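Local coordinates for protein endoglucanase EG-II (Hypocrea jecorina, PDB 3QR3) that hydrolyses internal beta-1,4-glucosidic bonds of cellulose, acting as a fungal endoglucanase with a TIM-barrel catalytic domain of glycosyl hydrolase family 5, at residues 142-147 / 177-182. Sequence-based numbering, arbitrary orientation.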
ATOM      1  N   VAL A 142      -1.307   6.521 -11.262  1.00 14.64           N
ATOM      2  CA  VAL A 142      -2.110   6.081 -10.131  1.00 17.20           C
ATOM      3  C   VAL A 142      -2.119   4.550 -10.144  1.00 19.42           C
ATOM      4  O   VAL A 142      -2.339   3.923 -11.177  1.00 21.69           O
ATOM      5  CB  VAL A 142      -3.541   6.645 -10.197  1.00 17.10           C
ATOM      6  CG1 VAL A 142      -4.446   5.971  -9.169  1.00 18.53           C
ATOM      7  CG2 VAL A 142      -3.520   8.151  -9.989  1.00 18.58           C
ATOM      8  N   TRP A 143      -1.851   3.956  -8.994  1.00 20.91           N
ATOM      9  CA  TRP A 143      -1.731   2.507  -8.877  1.00 15.27           C
ATOM     10  C   TRP A 143      -2.908   2.079  -8.001  1.00 17.87           C
ATOM     11  O   TRP A 143      -3.105   2.653  -6.927  1.00 17.35           O
ATOM     12  CB  TRP A 143      -0.387   2.199  -8.204  1.00 15.04           C
ATOM     13  CG  TRP A 143      -0.071   0.755  -7.998  1.00 14.11           C
ATOM     14  CD1 TRP A 143      -0.882  -0.196  -7.449  1.00 15.82           C
ATOM     15  CD2 TRP A 143       1.166   0.103  -8.304  1.00 17.64           C
ATOM     16  NE1 TRP A 143      -0.231  -1.412  -7.422  1.00 21.70           N
ATOM     17  CE2 TRP A 143       1.026  -1.254  -7.940  1.00 17.44           C
ATOM     18  CE3 TRP A 143       2.371   0.528  -8.869  1.00 16.60           C
ATOM     19  CZ2 TRP A 143       2.050  -2.182  -8.113  1.00 16.18           C
ATOM     20  CZ3 TRP A 143       3.386  -0.391  -9.036  1.00 18.14           C
ATOM     21  CH2 TRP A 143       3.222  -1.732  -8.655  1.00 16.51           C
ATOM     22  N   PHE A 144      -3.708   1.112  -8.454  1.00 16.56           N
ATOM     23  CA  PHE A 144      -4.931   0.740  -7.730  1.00 17.65           C
ATOM     24  C   PHE A 144      -4.681  -0.364  -6.686  1.00 19.33           C
ATOM     25  O   PHE A 144      -4.557  -1.542  -7.029  1.00 17.08           O
ATOM     26  CB  PHE A 144      -6.047   0.333  -8.708  1.00 17.16           C
ATOM     27  CG  PHE A 144      -6.467   1.434  -9.650  1.00 19.85           C
ATOM     28  CD1 PHE A 144      -7.454   2.336  -9.289  1.00 35.52           C
ATOM     29  CD2 PHE A 144      -5.874   1.567 -10.897  1.00 18.88           C
ATOM     30  CE1 PHE A 144      -7.843   3.352 -10.153  1.00 34.73           C
ATOM     31  CE2 PHE A 144      -6.260   2.578 -11.761  1.00 21.37           C
ATOM     32  CZ  PHE A 144      -7.239   3.474 -11.387  1.00 23.15           C
ATOM     33  N   GLY A 145      -4.593   0.037  -5.419  1.00 13.96           N
ATOM     34  CA  GLY A 145      -4.335  -0.879  -4.314  1.00 15.60           C
ATOM     35  C   GLY A 145      -5.629  -1.434  -3.745  1.00 20.26           C
ATOM     36  O   GLY A 145      -6.185  -0.934  -2.743  1.00 18.87           O
ATOM     37  N   ILE A 146      -6.110  -2.480  -4.401  1.00 13.06           N
ATOM     38  CA  ILE A 146      -7.468  -2.993  -4.197  1.00 15.38           C
ATOM     39  C   ILE A 146      -7.908  -3.114  -2.741  1.00 15.42           C
ATOM     40  O   ILE A 146      -9.018  -2.704  -2.382  1.00 17.63           O
ATOM     41  CB  ILE A 146      -7.640  -4.343  -4.934  1.00 15.00           C
ATOM     42  CG1 ILE A 146      -7.609  -4.104  -6.442  1.00 11.22           C
ATOM     43  CG2 ILE A 146      -8.940  -5.030  -4.532  1.00 15.89           C
ATOM     44  CD1 ILE A 146      -7.950  -5.363  -7.285  1.00 15.11           C
ATOM     45  N   MET A 147      -7.044  -3.664  -1.898  1.00 17.60           N
ATOM     46  CA  MET A 147      -7.411  -3.905  -0.512  1.00 18.71           C
ATOM     47  C   MET A 147      -6.199  -4.169   0.367  1.00 20.62           C
ATOM     48  O   MET A 147      -5.312  -4.928   0.008  1.00 18.33           O
ATOM     49  CB  MET A 147      -8.398  -5.073  -0.402  1.00 19.97           C
ATOM     50  CG  MET A 147      -8.868  -5.357   1.028  1.00 12.79           C
ATOM     51  SD  MET A 147      -9.651  -3.931   1.814  1.00 16.40           S
ATOM     52  CE  MET A 147     -10.897  -3.550   0.592  1.00 19.59           C
ATOM     53  N   GLN A 177      -3.074   1.543 -16.037  1.00 20.50           N
ATOM     54  CA  GLN A 177      -2.516   1.586 -14.686  1.00 20.78           C
ATOM     55  C   GLN A 177      -2.143   0.218 -14.125  1.00 19.39           C
ATOM     56  O   GLN A 177      -2.724  -0.794 -14.506  1.00 16.84           O
ATOM     57  CB  GLN A 177      -3.517   2.255 -13.733  1.00 20.52           C
ATOM     58  CG  GLN A 177      -3.717   3.748 -13.957  1.00 20.89           C
ATOM     59  CD  GLN A 177      -4.763   4.074 -15.021  1.00 21.75           C
ATOM     60  OE1 GLN A 177      -5.211   3.205 -15.769  1.00 19.70           O
ATOM     61  NE2 GLN A 177      -5.153   5.340 -15.089  1.00 21.83           N
ATOM     62  N   PHE A 178      -1.179   0.198 -13.205  1.00 15.77           N
ATOM     63  CA  PHE A 178      -0.936  -0.978 -12.370  1.00 15.19           C
ATOM     64  C   PHE A 178      -2.113  -1.221 -11.428  1.00 19.03           C
ATOM     65  O   PHE A 178      -2.723  -0.273 -10.910  1.00 18.07           O
ATOM     66  CB  PHE A 178       0.327  -0.798 -11.508  1.00 15.09           C
ATOM     67  CG  PHE A 178       1.624  -0.839 -12.280  1.00 19.82           C
ATOM     68  CD1 PHE A 178       2.030  -1.998 -12.933  1.00 15.63           C
ATOM     69  CD2 PHE A 178       2.455   0.278 -12.316  1.00 18.52           C
ATOM     70  CE1 PHE A 178       3.228  -2.039 -13.619  1.00 15.64           C
ATOM     71  CE2 PHE A 178       3.658   0.247 -13.006  1.00 18.52           C
ATOM     72  CZ  PHE A 178       4.052  -0.911 -13.651  1.00 20.07           C
ATOM     73  N   ILE A 179      -2.405  -2.492 -11.175  1.00 17.50           N
ATOM     74  CA  ILE A 179      -3.428  -2.874 -10.209  1.00 17.24           C
ATOM     75  C   ILE A 179      -2.849  -3.945  -9.280  1.00 20.65           C
ATOM     76  O   ILE A 179      -2.253  -4.905  -9.742  1.00 17.99           O
ATOM     77  CB  ILE A 179      -4.696  -3.423 -10.901  1.00 18.24           C
ATOM     78  CG1 ILE A 179      -5.277  -2.392 -11.867  1.00 17.35           C
ATOM     79  CG2 ILE A 179      -5.748  -3.806  -9.867  1.00 19.00           C
ATOM     80  CD1 ILE A 179      -6.464  -2.925 -12.681  1.00 17.77           C
ATOM     81  N   SER A 180      -3.009  -3.765  -7.970  1.00 20.11           N
ATOM     82  CA  SER A 180      -2.538  -4.736  -6.985  1.00 16.69           C
ATOM     83  C   SER A 180      -3.486  -5.910  -6.836  1.00 21.09           C
ATOM     84  O   SER A 180      -4.705  -5.732  -6.847  1.00 24.09           O
ATOM     85  CB  SER A 180      -2.435  -4.081  -5.608  1.00 22.44           C
ATOM     86  OG  SER A 180      -1.402  -3.123  -5.564  1.00 25.88           O
ATOM     87  N   LEU A 181      -2.924  -7.107  -6.667  1.00 15.26           N
ATOM     88  CA  LEU A 181      -3.703  -8.287  -6.301  1.00 20.94           C
ATOM     89  C   LEU A 181      -3.282  -8.742  -4.895  1.00 18.99           C
ATOM     90  O   LEU A 181      -2.216  -9.334  -4.727  1.00 17.22           O
ATOM     91  CB  LEU A 181      -3.475  -9.416  -7.321  1.00 15.94           C
ATOM     92  CG  LEU A 181      -3.672  -9.064  -8.800  1.00 23.30           C
ATOM     93  CD1 LEU A 181      -3.378 -10.257  -9.700  1.00 21.05           C
ATOM     94  CD2 LEU A 181      -5.093  -8.531  -9.054  1.00 18.57           C
ATOM     95  N   PRO A 182      -4.107  -8.451  -3.873  1.00 22.00           N
ATOM     96  CA  PRO A 182      -3.724  -8.828  -2.505  1.00 19.06           C
ATOM     97  C   PRO A 182      -4.288 -10.170  -2.043  1.00 18.58           C
ATOM     98  O   PRO A 182      -5.454 -10.480  -2.308  1.00 21.05           O
ATOM     99  CB  PRO A 182      -4.321  -7.695  -1.676  1.00 18.79           C
ATOM    100  CG  PRO A 182      -5.639  -7.405  -2.418  1.00 19.99           C
ATOM    101  CD  PRO A 182      -5.341  -7.636  -3.893  1.00 14.14           C
TER
HETATM  102  O   HOH W   1      -0.281   2.838 -12.405  1.00 16.89           O
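The indole of Trp143 reaches across to the neighbouring strand and gives its NE1 hydrogen to the hydroxyl of Ser180, NE1 to OG 2.8 Å, in a bent bond (144° at the hydrogen) with OG somewhat out of the ring plane. A fully extended chi1 (-180°) turns CG away from the backbone N and lays the ring over Phe178, whose CB sits above the six-membered ring as a CH-pi donor, 3.6 Å from its centroid. The phenyl ring of Phe178 runs on obliquely over the same face, toward the CE3-CZ3 side, CD2 3.5 Å from Trp143 CZ3, the planes 32° apart. Beside this pair the backbones of parallel strands 142-145 and 179-182 meet in a single bridge, Phe144 with Ile179. Phe144 N donates to Phe178 O (3.0 Å) and Phe144 O accepts from Ser180 N, both nearly straight. Before the bridge, a water takes over: it donates to Val142 O and accepts from Phe178 N. The Phe144 ring turns an edge to Gln177, CE2 to CB 3.4 Å. Ile146 and Ile179, which both also touch helix 155-171, meet with Ile146 CD1 3.7 Å from Ile179 CG2. Beyond the strand end at Gly145, centre of an inverse gamma turn, Pro182 CG meets Met147 CB at 4.1 Å. These are the fourth and fifth strands of the TIM barrel, joined through helix 155-171 in a beta-alpha-beta crossover, and their bridge closes the barrel here. Ser180 OG also hydrogen-bonds Asp217 OD2 on strand 214-219, so the hydroxyl connects the indole to a carboxylate on the next strand; the indole N-H, in a buried setting against Phe178, is thereby satisfied, and its rotation is fixed by one directional bond and the packing over its face.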